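Local coordinates for putative lipoprotein (Bacteroides fragilis, PDB 3QNK) that is a putative SusD-like outer-membrane lipoprotein that probably binds glycans at the cell surface for uptake by a partner transporter, at residues M417-V422 against R440-I445; K21-D26 against C87-E92; E40-N45 against D70-D75. All coordinates share one frame; numbering follows the deposited sequence.

Interaction 1 of 3, residues M417-V422 against R440-I445; sequences MIRQRV and RKERRI
Arg419 and Glu442 join helix 408-420 to helix 432-446 through a buried salt bridge. NE of Arg419 donates to OE2 of Glu442 over 3.1 Å, with an N-H...O angle of 153°; NH2 of Arg419 adds a weak second bond to the same oxygen at 3.4 Å. OE2 lies at the guanidinium edge, yet the guanidinium comes from above the carboxylate, the two planes standing 88° apart, so this is not the flat two-oxygen pairing common for arginine and glutamate. Glu442 reaches over by a bend at chi2 (-58°). The contact belongs to the helical SusD-family region, whose alpha-alpha superhelix packs helices against one another, and here two successive helices meet chiefly through the charged ends of these side chains. The strongest partners of both charges lie outside these segments: Glu285 for NH2 of Arg419, and Arg318 of helix 317-322 for OE1 of Glu442, which would probably keep the carboxylate ionised. Between these two segments the contact is slighter beside the bridge. Ile418 touches Glu442 with CG2 alone, 3.8 Å from OE1, while the end of its side chain leads away, and Ile418 also packs on Ala392 and Tyr395 of helix 391-405.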
HETATM    1  N   MSE B 417      18.940  36.120  12.858  1.00 56.38           N
HETATM    2  CA  MSE B 417      19.087  36.104  11.397  1.00 55.65           C
HETATM    3  C   MSE B 417      17.722  35.870  10.744  1.00 57.13           C
HETATM    4  O   MSE B 417      17.386  36.511   9.751  1.00 57.09           O
HETATM    5  CB  MSE B 417      20.068  35.005  10.976  1.00 57.75           C
HETATM    6  CG  MSE B 417      21.493  35.342  11.307  1.00 65.53           C
HETATM    7 SE   MSE B 417      22.174  36.809  10.222  0.75 74.08          SE
HETATM    8  CE  MSE B 417      21.927  36.092   8.410  1.00 69.92           C
ATOM      9  N   ILE B 418      16.922  34.987  11.352  1.00 53.47           N
ATOM     10  CA  ILE B 418      15.569  34.617  10.911  1.00 52.93           C
ATOM     11  C   ILE B 418      14.596  35.811  11.088  1.00 57.84           C
ATOM     12  O   ILE B 418      13.767  36.078  10.199  1.00 57.57           O
ATOM     13  CB  ILE B 418      15.119  33.340  11.653  1.00 54.15           C
ATOM     14  CG1 ILE B 418      16.030  32.136  11.300  1.00 54.10           C
ATOM     15  CG2 ILE B 418      13.641  33.009  11.442  1.00 54.36           C
ATOM     16  CD1 ILE B 418      16.339  31.912   9.823  1.00 57.50           C
ATOM     17  N   ARG B 419      14.737  36.536  12.208  1.00 53.75           N
ATOM     18  CA  ARG B 419      13.933  37.721  12.501  1.00 53.31           C
ATOM     19  C   ARG B 419      14.344  38.893  11.606  1.00 57.91           C
ATOM     20  O   ARG B 419      13.484  39.626  11.123  1.00 59.15           O
ATOM     21  CB  ARG B 419      14.059  38.143  13.978  1.00 51.30           C
ATOM     22  CG  ARG B 419      13.990  37.026  14.982  1.00 45.64           C
ATOM     23  CD  ARG B 419      13.785  37.643  16.338  1.00 54.50           C
ATOM     24  NE  ARG B 419      12.372  37.556  16.672  1.00 60.70           N
ATOM     25  CZ  ARG B 419      11.609  38.574  17.021  1.00 60.22           C
ATOM     26  NH1 ARG B 419      12.125  39.779  17.167  1.00 54.19           N
ATOM     27  NH2 ARG B 419      10.336  38.391  17.252  1.00 57.01           N
ATOM     28  N   GLN B 420      15.647  39.088  11.406  1.00 54.05           N
ATOM     29  CA  GLN B 420      16.131  40.164  10.543  1.00 55.56           C
ATOM     30  C   GLN B 420      15.570  40.025   9.137  1.00 56.75           C
ATOM     31  O   GLN B 420      15.231  41.038   8.536  1.00 57.06           O
ATOM     32  CB  GLN B 420      17.676  40.214  10.475  1.00 58.36           C
ATOM     33  CG  GLN B 420      18.354  40.923  11.656  1.00 86.12           C
ATOM     34  CD  GLN B 420      19.865  40.662  11.731  1.00106.81           C
ATOM     35  OE1 GLN B 420      20.431  40.315  12.813  1.00 95.06           O
ATOM     36  NE2 GLN B 420      20.555  40.859  10.582  1.00 91.92           N
ATOM     37  N   ARG B 421      15.390  38.771   8.644  1.00 51.39           N
ATOM     38  CA  ARG B 421      14.970  38.628   7.261  1.00 51.31           C
ATOM     39  C   ARG B 421      13.490  38.934   7.027  1.00 54.58           C
ATOM     40  O   ARG B 421      13.106  39.036   5.861  1.00 54.20           O
ATOM     41  CB  ARG B 421      15.426  37.307   6.599  1.00 48.69           C
ATOM     42  CG  ARG B 421      14.525  36.180   6.746  1.00 61.55           C
ATOM     43  CD  ARG B 421      13.608  35.859   5.589  1.00 56.23           C
ATOM     44  NE  ARG B 421      13.253  34.469   5.834  1.00 50.73           N
ATOM     45  CZ  ARG B 421      13.652  33.476   5.061  1.00 62.67           C
ATOM     46  NH1 ARG B 421      14.221  33.729   3.887  1.00 52.25           N
ATOM     47  NH2 ARG B 421      13.437  32.222   5.423  1.00 43.82           N
ATOM     48  N   VAL B 422      12.699  39.178   8.098  1.00 51.33           N
ATOM     49  CA  VAL B 422      11.277  39.558   8.005  1.00 50.03           C
ATOM     50  C   VAL B 422      11.033  40.931   8.685  1.00 56.11           C
ATOM     51  O   VAL B 422       9.894  41.257   9.072  1.00 58.64           O
ATOM     52  CB  VAL B 422      10.327  38.457   8.536  1.00 51.38           C
ATOM     53  CG1 VAL B 422      10.358  37.242   7.611  1.00 51.06           C
ATOM     54  CG2 VAL B 422      10.640  38.074   9.984  1.00 49.92           C
ATOM     55  N   ARG B 440      12.230  28.468  20.255  1.00 47.69           N
ATOM     56  CA  ARG B 440      11.157  27.504  20.009  1.00 45.60           C
ATOM     57  C   ARG B 440       9.939  28.170  19.342  1.00 47.95           C
ATOM     58  O   ARG B 440       9.431  27.636  18.353  1.00 46.46           O
ATOM     59  CB  ARG B 440      10.752  26.833  21.306  1.00 42.58           C
ATOM     60  CG  ARG B 440      11.816  25.863  21.803  1.00 50.39           C
ATOM     61  CD  ARG B 440      11.314  25.136  23.013  1.00 43.61           C
ATOM     62  NE  ARG B 440      12.250  24.110  23.435  1.00 58.88           N
ATOM     63  CZ  ARG B 440      11.960  23.194  24.348  1.00 70.61           C
ATOM     64  NH1 ARG B 440      10.772  23.190  24.943  1.00 56.04           N
ATOM     65  NH2 ARG B 440      12.849  22.276  24.674  1.00 56.82           N
ATOM     66  N   LYS B 441       9.534  29.369  19.836  1.00 43.70           N
ATOM     67  CA  LYS B 441       8.438  30.149  19.270  1.00 42.61           C
ATOM     68  C   LYS B 441       8.812  30.565  17.809  1.00 49.77           C
ATOM     69  O   LYS B 441       7.983  30.389  16.905  1.00 50.31           O
ATOM     70  CB  LYS B 441       8.077  31.363  20.165  1.00 43.09           C
ATOM     71  N   GLU B 442      10.064  31.035  17.572  1.00 45.91           N
ATOM     72  CA  GLU B 442      10.515  31.406  16.222  1.00 46.38           C
ATOM     73  C   GLU B 442      10.451  30.234  15.260  1.00 48.49           C
ATOM     74  O   GLU B 442      10.070  30.399  14.099  1.00 46.81           O
ATOM     75  CB  GLU B 442      11.950  31.988  16.212  1.00 48.39           C
ATOM     76  CG  GLU B 442      11.986  33.487  16.435  1.00 61.04           C
ATOM     77  CD  GLU B 442      11.205  34.331  15.448  1.00 81.68           C
ATOM     78  OE1 GLU B 442      11.298  34.074  14.225  1.00 61.56           O
ATOM     79  OE2 GLU B 442      10.479  35.243  15.908  1.00 79.67           O
ATOM     80  N   ARG B 443      10.840  29.061  15.738  1.00 45.52           N
ATOM     81  CA  ARG B 443      10.814  27.854  14.935  1.00 45.35           C
ATOM     82  C   ARG B 443       9.386  27.530  14.489  1.00 48.99           C
ATOM     83  O   ARG B 443       9.162  27.120  13.345  1.00 49.94           O
ATOM     84  CB  ARG B 443      11.392  26.680  15.733  1.00 44.12           C
ATOM     85  CG  ARG B 443      11.932  25.639  14.788  1.00 47.17           C
ATOM     86  CD  ARG B 443      12.219  24.317  15.446  1.00 47.21           C
ATOM     87  NE  ARG B 443      12.684  23.403  14.414  1.00 48.10           N
ATOM     88  CZ  ARG B 443      13.958  23.216  14.100  1.00 56.89           C
ATOM     89  NH1 ARG B 443      14.918  23.836  14.784  1.00 51.88           N
ATOM     90  NH2 ARG B 443      14.286  22.384  13.126  1.00 36.07           N
ATOM     91  N   ARG B 444       8.424  27.720  15.396  1.00 43.68           N
ATOM     92  CA  ARG B 444       7.041  27.422  15.125  1.00 42.28           C
ATOM     93  C   ARG B 444       6.517  28.300  13.987  1.00 48.93           C
ATOM     94  O   ARG B 444       5.862  27.783  13.092  1.00 52.30           O
ATOM     95  CB  ARG B 444       6.187  27.575  16.393  1.00 38.59           C
ATOM     96  CG  ARG B 444       4.739  27.215  16.115  1.00 42.85           C
ATOM     97  CD  ARG B 444       3.833  27.613  17.223  1.00 47.49           C
ATOM     98  NE  ARG B 444       2.494  27.090  16.985  1.00 55.89           N
ATOM     99  CZ  ARG B 444       1.490  27.193  17.842  1.00 58.20           C
ATOM    100  NH1 ARG B 444       1.657  27.820  18.996  1.00 40.57           N
ATOM    101  NH2 ARG B 444       0.307  26.687  17.544  1.00 49.23           N
ATOM    102  N   ILE B 445       6.809  29.603  14.013  1.00 44.13           N
ATOM    103  CA  ILE B 445       6.348  30.552  13.014  1.00 44.07           C
ATOM    104  C   ILE B 445       7.086  30.339  11.691  1.00 53.03           C
ATOM    105  O   ILE B 445       6.471  30.361  10.612  1.00 56.48           O
ATOM    106  CB  ILE B 445       6.516  31.990  13.542  1.00 46.97           C
ATOM    107  CG1 ILE B 445       5.675  32.238  14.813  1.00 46.52           C
ATOM    108  CG2 ILE B 445       6.242  33.043  12.466  1.00 47.93           C
ATOM    109  CD1 ILE B 445       4.109  32.075  14.660  1.00 50.21           C
TER

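Interaction 2 of 3, residues K21-D26 against C87-E92; sequences KYYVND and CNRFFE
Tyr23 reaches across to Arg89 and Phe90, its ring passing beside the backbone of helix 76-93. Its OH lies 3.2 Å from CB of Arg89, and its CE1 is 3.8 Å from CB of Phe90. With CG of Tyr23 anti to the backbone N (chi1 -168°), the ring extends toward helix 76-93 and its hydroxyl arrives at the main chain there. The Phe90 ring takes CD1 of Tyr23 at its edge, and its CE2 meets CG2 of Val24 at 3.5 Å, at a slant to the ring. Helices 17-29 and 76-93 run nearly antiparallel at this point, 156° between their directions, and their axes stay 11.0 Å apart, a gap spanned by these large side chains in the N-terminal helical part of the SusD fold. Beyond the first shell, the Tyr23 hydroxyl is hydrogen-bonded to the carbonyl O of Lys86, which anchors the far end of the ring, while Trp14 meets the ring itself. Arg89 offers Tyr23 its aliphatic CB and CG; bends at chi2 and chi3 take its guanidinium onward to a salt bridge with Glu7. Phe90 also packs on Val20 of helix 17-29 and on Val111 of helix 101-126.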
ATOM      1  N   LYS B  21      21.438   4.748 -13.734  1.00 76.98           N
ATOM      2  CA  LYS B  21      20.984   6.126 -13.512  1.00 74.45           C
ATOM      3  C   LYS B  21      19.445   6.136 -13.316  1.00 74.47           C
ATOM      4  O   LYS B  21      18.948   6.865 -12.448  1.00 70.77           O
ATOM      5  CB  LYS B  21      21.439   7.056 -14.656  1.00 77.94           C
ATOM      6  N   TYR B  22      18.711   5.261 -14.064  1.00 72.56           N
ATOM      7  CA  TYR B  22      17.254   5.106 -13.953  1.00 72.56           C
ATOM      8  C   TYR B  22      16.865   4.493 -12.595  1.00 72.77           C
ATOM      9  O   TYR B  22      15.846   4.880 -12.017  1.00 70.42           O
ATOM     10  CB  TYR B  22      16.692   4.256 -15.101  1.00 76.64           C
ATOM     11  CG  TYR B  22      16.597   4.964 -16.438  1.00 82.26           C
ATOM     12  CD1 TYR B  22      16.547   6.356 -16.514  1.00 84.33           C
ATOM     13  CD2 TYR B  22      16.502   4.243 -17.625  1.00 86.29           C
ATOM     14  CE1 TYR B  22      16.483   7.014 -17.747  1.00 88.63           C
ATOM     15  CE2 TYR B  22      16.412   4.887 -18.865  1.00 89.64           C
ATOM     16  CZ  TYR B  22      16.406   6.275 -18.923  1.00100.44           C
ATOM     17  OH  TYR B  22      16.313   6.922 -20.143  1.00103.86           O
ATOM     18  N   TYR B  23      17.703   3.572 -12.070  1.00 67.01           N
ATOM     19  CA  TYR B  23      17.479   2.950 -10.767  1.00 64.24           C
ATOM     20  C   TYR B  23      17.486   4.023  -9.672  1.00 67.21           C
ATOM     21  O   TYR B  23      16.592   4.036  -8.819  1.00 66.14           O
ATOM     22  CB  TYR B  23      18.549   1.868 -10.491  1.00 64.60           C
ATOM     23  CG  TYR B  23      18.248   0.981  -9.302  1.00 63.10           C
ATOM     24  CD1 TYR B  23      18.429   1.441  -7.996  1.00 62.88           C
ATOM     25  CD2 TYR B  23      17.789  -0.321  -9.477  1.00 64.00           C
ATOM     26  CE1 TYR B  23      18.116   0.643  -6.899  1.00 61.41           C
ATOM     27  CE2 TYR B  23      17.468  -1.128  -8.387  1.00 63.85           C
ATOM     28  CZ  TYR B  23      17.640  -0.642  -7.099  1.00 65.08           C
ATOM     29  OH  TYR B  23      17.364  -1.439  -6.023  1.00 60.13           O
ATOM     30  N   VAL B  24      18.486   4.934  -9.710  1.00 63.49           N
ATOM     31  CA  VAL B  24      18.628   6.015  -8.726  1.00 61.37           C
ATOM     32  C   VAL B  24      17.433   6.986  -8.872  1.00 66.45           C
ATOM     33  O   VAL B  24      16.894   7.414  -7.859  1.00 64.63           O
ATOM     34  CB  VAL B  24      20.005   6.701  -8.821  1.00 64.09           C
ATOM     35  CG1 VAL B  24      20.168   7.788  -7.769  1.00 61.81           C
ATOM     36  CG2 VAL B  24      21.118   5.678  -8.675  1.00 64.67           C
ATOM     37  N   ASN B  25      16.947   7.230 -10.111  1.00 65.51           N
ATOM     38  CA  ASN B  25      15.755   8.064 -10.340  1.00 65.27           C
ATOM     39  C   ASN B  25      14.535   7.454  -9.672  1.00 68.88           C
ATOM     40  O   ASN B  25      13.718   8.189  -9.100  1.00 68.18           O
ATOM     41  CB  ASN B  25      15.473   8.244 -11.835  1.00 71.01           C
ATOM     42  CG  ASN B  25      16.441   9.108 -12.613  1.00 95.44           C
ATOM     43  OD1 ASN B  25      17.492   9.566 -12.124  1.00 90.19           O
ATOM     44  ND2 ASN B  25      16.098   9.335 -13.869  1.00 89.85           N
ATOM     45  N   ASP B  26      14.434   6.098  -9.711  1.00 64.42           N
ATOM     46  CA  ASP B  26      13.354   5.353  -9.066  1.00 61.87           C
ATOM     47  C   ASP B  26      13.424   5.528  -7.558  1.00 61.85           C
ATOM     48  O   ASP B  26      12.382   5.636  -6.907  1.00 58.67           O
ATOM     49  CB  ASP B  26      13.417   3.875  -9.450  1.00 64.76           C
ATOM     50  CG  ASP B  26      12.257   3.041  -8.942  1.00 74.90           C
ATOM     51  OD1 ASP B  26      11.100   3.408  -9.226  1.00 76.75           O
ATOM     52  OD2 ASP B  26      12.515   1.976  -8.314  1.00 77.15           O
ATOM     53  N   CYS B  87      17.145   0.552  -1.735  1.00 57.62           N
ATOM     54  CA  CYS B  87      18.464   1.165  -1.469  1.00 60.00           C
ATOM     55  C   CYS B  87      19.510   0.093  -1.259  1.00 65.19           C
ATOM     56  O   CYS B  87      20.579   0.157  -1.879  1.00 67.32           O
ATOM     57  CB  CYS B  87      18.424   2.096  -0.265  1.00 60.96           C
ATOM     58  SG  CYS B  87      17.340   3.530  -0.461  1.00 65.15           S
ATOM     59  N   ASN B  88      19.206  -0.887  -0.365  1.00 59.28           N
ATOM     60  CA  ASN B  88      20.088  -1.999   0.006  1.00 58.61           C
ATOM     61  C   ASN B  88      20.468  -2.835  -1.199  1.00 63.75           C
ATOM     62  O   ASN B  88      21.594  -3.332  -1.256  1.00 66.13           O
ATOM     63  CB  ASN B  88      19.440  -2.866   1.075  1.00 54.07           C
ATOM     64  CG  ASN B  88      19.263  -2.177   2.401  1.00 68.34           C
ATOM     65  OD1 ASN B  88      19.985  -1.233   2.747  1.00 57.31           O
ATOM     66  ND2 ASN B  88      18.304  -2.656   3.185  1.00 65.70           N
ATOM     67  N   ARG B  89      19.550  -2.961  -2.173  1.00 58.97           N
ATOM     68  CA  ARG B  89      19.839  -3.680  -3.404  1.00 60.42           C
ATOM     69  C   ARG B  89      20.882  -2.940  -4.195  1.00 66.76           C
ATOM     70  O   ARG B  89      21.814  -3.559  -4.692  1.00 68.78           O
ATOM     71  CB  ARG B  89      18.580  -3.862  -4.243  1.00 60.43           C
ATOM     72  CG  ARG B  89      18.869  -4.426  -5.631  1.00 66.63           C
ATOM     73  CD  ARG B  89      19.010  -5.929  -5.646  1.00 65.14           C
ATOM     74  NE  ARG B  89      17.930  -6.512  -6.430  1.00 82.73           N
ATOM     75  CZ  ARG B  89      17.070  -7.417  -5.978  1.00101.58           C
ATOM     76  NH1 ARG B  89      17.151  -7.855  -4.723  1.00 80.87           N
ATOM     77  NH2 ARG B  89      16.111  -7.880  -6.766  1.00 95.25           N
ATOM     78  N   PHE B  90      20.729  -1.608  -4.318  1.00 63.72           N
ATOM     79  CA  PHE B  90      21.695  -0.772  -5.019  1.00 63.44           C
ATOM     80  C   PHE B  90      23.081  -1.052  -4.445  1.00 69.36           C
ATOM     81  O   PHE B  90      23.991  -1.463  -5.188  1.00 70.27           O
ATOM     82  CB  PHE B  90      21.332   0.722  -4.892  1.00 62.95           C
ATOM     83  CG  PHE B  90      22.317   1.651  -5.585  1.00 63.99           C
ATOM     84  CD1 PHE B  90      23.459   2.101  -4.926  1.00 65.35           C
ATOM     85  CD2 PHE B  90      22.106   2.063  -6.896  1.00 64.54           C
ATOM     86  CE1 PHE B  90      24.376   2.923  -5.579  1.00 66.12           C
ATOM     87  CE2 PHE B  90      23.014   2.903  -7.533  1.00 67.23           C
ATOM     88  CZ  PHE B  90      24.126   3.346  -6.862  1.00 65.14           C
ATOM     89  N   PHE B  91      23.201  -0.914  -3.093  1.00 63.67           N
ATOM     90  CA  PHE B  91      24.451  -1.121  -2.366  1.00 63.30           C
ATOM     91  C   PHE B  91      25.051  -2.529  -2.601  1.00 70.59           C
ATOM     92  O   PHE B  91      26.271  -2.648  -2.719  1.00 72.68           O
ATOM     93  CB  PHE B  91      24.255  -0.856  -0.875  1.00 62.09           C
ATOM     94  CG  PHE B  91      23.989   0.589  -0.535  1.00 60.56           C
ATOM     95  CD1 PHE B  91      24.857   1.592  -0.958  1.00 62.53           C
ATOM     96  CD2 PHE B  91      22.901   0.944   0.260  1.00 58.67           C
ATOM     97  CE1 PHE B  91      24.610   2.929  -0.631  1.00 62.40           C
ATOM     98  CE2 PHE B  91      22.664   2.274   0.597  1.00 59.07           C
ATOM     99  CZ  PHE B  91      23.518   3.257   0.154  1.00 58.57           C
ATOM    100  N   GLU B  92      24.205  -3.555  -2.741  1.00 67.05           N
ATOM    101  CA  GLU B  92      24.637  -4.923  -3.022  1.00 69.09           C
ATOM    102  C   GLU B  92      25.188  -5.091  -4.434  1.00 75.72           C
ATOM    103  O   GLU B  92      26.170  -5.810  -4.621  1.00 78.13           O
ATOM    104  CB  GLU B  92      23.473  -5.926  -2.847  1.00 70.34           C
ATOM    105  CG  GLU B  92      23.095  -6.238  -1.406  1.00 85.60           C
ATOM    106  CD  GLU B  92      21.942  -7.205  -1.186  1.00109.19           C
ATOM    107  OE1 GLU B  92      21.207  -7.515  -2.153  1.00106.50           O
ATOM    108  OE2 GLU B  92      21.773  -7.648  -0.026  1.00 94.82           O
TER

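Interaction 3 of 3, residues E40-N45 against D70-D75; sequences ENRSDN and DPQDDD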
ATOM      1  N   GLU B  40       0.599  17.555  10.646  1.00 41.69           N
ATOM      2  CA  GLU B  40       0.367  18.957  11.005  1.00 41.65           C
ATOM      3  C   GLU B  40      -1.030  19.135  11.610  1.00 46.68           C
ATOM      4  O   GLU B  40      -1.203  19.925  12.540  1.00 45.37           O
ATOM      5  CB  GLU B  40       0.543  19.888   9.796  1.00 43.40           C
ATOM      6  CG  GLU B  40       0.809  21.334  10.189  1.00 48.88           C
ATOM      7  CD  GLU B  40       2.213  21.737  10.618  1.00 65.29           C
ATOM      8  OE1 GLU B  40       3.112  20.866  10.729  1.00 69.23           O
ATOM      9  OE2 GLU B  40       2.400  22.952  10.861  1.00 46.81           O
ATOM     10  N   ASN B  41      -2.020  18.365  11.086  1.00 42.64           N
ATOM     11  CA  ASN B  41      -3.397  18.354  11.549  1.00 40.53           C
ATOM     12  C   ASN B  41      -3.502  17.560  12.857  1.00 45.27           C
ATOM     13  O   ASN B  41      -4.600  17.435  13.435  1.00 45.82           O
ATOM     14  CB  ASN B  41      -4.286  17.759  10.461  1.00 38.62           C
ATOM     15  CG  ASN B  41      -4.539  18.681   9.320  1.00 46.05           C
ATOM     16  OD1 ASN B  41      -5.107  19.763   9.483  1.00 41.89           O
ATOM     17  ND2 ASN B  41      -4.137  18.267   8.127  1.00 43.58           N
ATOM     18  N   ARG B  42      -2.356  16.975  13.299  1.00 41.70           N
ATOM     19  CA  ARG B  42      -2.282  16.238  14.572  1.00 40.89           C
ATOM     20  C   ARG B  42      -1.424  17.057  15.525  1.00 42.33           C
ATOM     21  O   ARG B  42      -0.868  16.522  16.467  1.00 45.07           O
ATOM     22  CB  ARG B  42      -1.807  14.767  14.399  1.00 39.51           C
ATOM     23  CG  ARG B  42      -2.789  14.003  13.520  1.00 36.38           C
ATOM     24  CD  ARG B  42      -2.627  12.526  13.481  1.00 29.95           C
ATOM     25  NE  ARG B  42      -1.720  12.114  12.421  1.00 43.95           N
ATOM     26  CZ  ARG B  42      -2.024  11.310  11.401  1.00 53.68           C
ATOM     27  NH1 ARG B  42      -3.232  10.774  11.304  1.00 23.92           N
ATOM     28  NH2 ARG B  42      -1.109  11.016  10.486  1.00 46.24           N
ATOM     29  N   SER B  43      -1.374  18.378  15.292  1.00 36.58           N
ATOM     30  CA  SER B  43      -0.603  19.366  16.052  1.00 37.10           C
ATOM     31  C   SER B  43      -1.450  20.614  16.337  1.00 44.08           C
ATOM     32  O   SER B  43      -2.457  20.859  15.667  1.00 42.22           O
ATOM     33  CB  SER B  43       0.671  19.760  15.293  1.00 39.08           C
ATOM     34  OG  SER B  43       0.434  20.827  14.395  1.00 41.75           O
ATOM     35  N   ASP B  44      -0.988  21.446  17.277  1.00 43.72           N
ATOM     36  CA  ASP B  44      -1.708  22.656  17.686  1.00 43.16           C
ATOM     37  C   ASP B  44      -1.715  23.764  16.592  1.00 48.72           C
ATOM     38  O   ASP B  44      -2.315  24.818  16.822  1.00 47.97           O
ATOM     39  CB  ASP B  44      -1.131  23.187  18.999  1.00 43.16           C
ATOM     40  CG  ASP B  44       0.330  23.582  18.968  1.00 51.67           C
ATOM     41  OD1 ASP B  44       1.088  23.019  18.121  1.00 53.70           O
ATOM     42  OD2 ASP B  44       0.733  24.409  19.825  1.00 49.96           O
ATOM     43  N   ASN B  45      -1.104  23.507  15.398  1.00 44.74           N
ATOM     44  CA  ASN B  45      -1.089  24.481  14.300  1.00 44.19           C
ATOM     45  C   ASN B  45      -2.322  24.400  13.420  1.00 50.04           C
ATOM     46  O   ASN B  45      -2.624  25.367  12.706  1.00 50.67           O
ATOM     47  CB  ASN B  45       0.138  24.301  13.416  1.00 41.06           C
ATOM     48  CG  ASN B  45       1.377  24.920  13.979  1.00 48.64           C
ATOM     49  OD1 ASN B  45       1.373  25.541  15.046  1.00 39.76           O
ATOM     50  ND2 ASN B  45       2.464  24.747  13.279  1.00 37.75           N
ATOM     51  N   ASP B  70      -5.368   0.002  15.434  1.00 52.48           N
ATOM     52  CA  ASP B  70      -5.619   1.193  14.614  1.00 51.91           C
ATOM     53  C   ASP B  70      -4.470   2.188  14.893  1.00 50.96           C
ATOM     54  O   ASP B  70      -4.635   3.098  15.709  1.00 49.55           O
ATOM     55  CB  ASP B  70      -7.020   1.818  14.833  1.00 54.49           C
ATOM     56  CG  ASP B  70      -7.468   2.801  13.736  1.00 74.15           C
ATOM     57  OD1 ASP B  70      -6.691   3.028  12.766  1.00 76.48           O
ATOM     58  OD2 ASP B  70      -8.594   3.320  13.831  1.00 85.72           O
ATOM     59  N   PRO B  71      -3.271   1.963  14.299  1.00 44.99           N
ATOM     60  CA  PRO B  71      -2.117   2.794  14.655  1.00 44.40           C
ATOM     61  C   PRO B  71      -2.088   4.190  14.059  1.00 50.96           C
ATOM     62  O   PRO B  71      -1.448   5.069  14.639  1.00 53.88           O
ATOM     63  CB  PRO B  71      -0.919   1.970  14.184  1.00 45.32           C
ATOM     64  CG  PRO B  71      -1.425   1.069  13.190  1.00 48.89           C
ATOM     65  CD  PRO B  71      -2.883   0.886  13.372  1.00 45.42           C
ATOM     66  N   GLN B  72      -2.720   4.383  12.906  1.00 46.85           N
ATOM     67  CA  GLN B  72      -2.752   5.626  12.131  1.00 45.72           C
ATOM     68  C   GLN B  72      -1.328   6.163  11.930  1.00 52.66           C
ATOM     69  O   GLN B  72      -1.055   7.349  12.118  1.00 52.60           O
ATOM     70  CB  GLN B  72      -3.712   6.650  12.753  1.00 46.06           C
ATOM     71  CG  GLN B  72      -5.141   6.105  12.781  1.00 44.36           C
ATOM     72  CD  GLN B  72      -6.256   7.052  13.090  1.00 56.86           C
ATOM     73  OE1 GLN B  72      -6.096   8.268  13.299  1.00 60.35           O
ATOM     74  NE2 GLN B  72      -7.437   6.480  13.079  1.00 36.68           N
ATOM     75  N   ASP B  73      -0.420   5.242  11.529  1.00 51.81           N
ATOM     76  CA  ASP B  73       1.016   5.458  11.301  1.00 51.05           C
ATOM     77  C   ASP B  73       1.295   5.912   9.882  1.00 54.61           C
ATOM     78  O   ASP B  73       2.450   6.151   9.524  1.00 53.71           O
ATOM     79  CB  ASP B  73       1.792   4.160  11.602  1.00 52.62           C
ATOM     80  CG  ASP B  73       1.492   2.963  10.710  1.00 54.40           C
ATOM     81  OD1 ASP B  73       0.342   2.865  10.203  1.00 52.58           O
ATOM     82  OD2 ASP B  73       2.413   2.122  10.511  1.00 57.94           O
ATOM     83  N   ASP B  74       0.222   6.034   9.074  1.00 53.30           N
ATOM     84  CA  ASP B  74       0.232   6.465   7.677  1.00 53.66           C
ATOM     85  C   ASP B  74       0.989   5.452   6.820  1.00 59.92           C
ATOM     86  O   ASP B  74       1.591   5.824   5.807  1.00 63.94           O
ATOM     87  CB  ASP B  74       0.837   7.882   7.550  1.00 55.70           C
ATOM     88  CG  ASP B  74       0.276   8.905   8.532  1.00 65.09           C
ATOM     89  OD1 ASP B  74      -0.961   8.850   8.820  1.00 67.20           O
ATOM     90  OD2 ASP B  74       1.062   9.764   9.006  1.00 60.21           O
ATOM     91  N   ASP B  75       0.982   4.168   7.251  1.00 53.39           N
ATOM     92  CA  ASP B  75       1.612   3.001   6.617  1.00 52.53           C
ATOM     93  C   ASP B  75       3.098   3.192   6.423  1.00 53.71           C
ATOM     94  O   ASP B  75       3.680   2.583   5.506  1.00 53.22           O
ATOM     95  CB  ASP B  75       0.931   2.695   5.268  1.00 55.62           C
ATOM     96  CG  ASP B  75      -0.555   2.378   5.380  1.00 69.96           C
ATOM     97  OD1 ASP B  75      -0.900   1.354   6.013  1.00 72.47           O
ATOM     98  OD2 ASP B  75      -1.366   3.119   4.786  1.00 79.94           O
TER
HETATM   99  O   HOH W   1      -4.391   9.931  14.217  1.00 48.22           O
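Arg42 lays one face of its guanidinium beneath the backbone O of Gln72, which stands 3.8 Å above the plane and offset toward the rim, while its edge is turned to Asp74. There NH2 of Arg42 donates to OD1 of Asp74 at 2.7 Å, an N-H...O angle of 147°, using the syn lone pair of that oxygen. The two planes are nearly coplanar, 17° apart, and the side chains come from opposite directions, forming a salt bridge between two loops of the N-terminal helical part of the SusD-like fold. Across the contact NH1 of Arg42 makes a weak bond to a water, which donates to OE1 of Gln72 at 2.6 Å; the Gln72 amide is also held by the backbone, NE2 by O of Ala56 and OE1 by N of Lys60. A phosphate ion, probably from the crystallisation liquor, lies about 5 Å from the Asp74 side chain. Ser43 folds the loop beside Arg42, its OG donating to the backbone O of Glu40 and accepting from N of Asn45 in an ST turn. Segment 40-45 follows helix 17-29 and abuts helix 453-460, where Phe454 packs on Arg42, whereas segment 70-75 leads directly into helix 76-93 and is bound by Arg125 and Tyr126 at the end of helix 101-126.

In the fold
Along the chain, the pairing of 21-26 with 87-92 (interaction 2) spans both loops of interaction 3, and interaction 1 follows much later, in the C-terminal SusD-family region. Interactions 1 and 2 lie on opposite sides of the chain's centre, their own centres 38 Å apart. Interaction 3 is 25 Å from the first and 30 Å from the second, centre to centre. Segment 70-75 leads into helix 76-93, which carries segment 87-92 of interaction 2, but the nearest atoms of the two contacts are about 15 Å apart. Interaction 3 does touch interaction 1: Arg444 of helix 432-446 probably hydrogen-bonds to Asn45 and makes a weak, long ion pair with Asp44, directly linking the N-terminal and C-terminal regions.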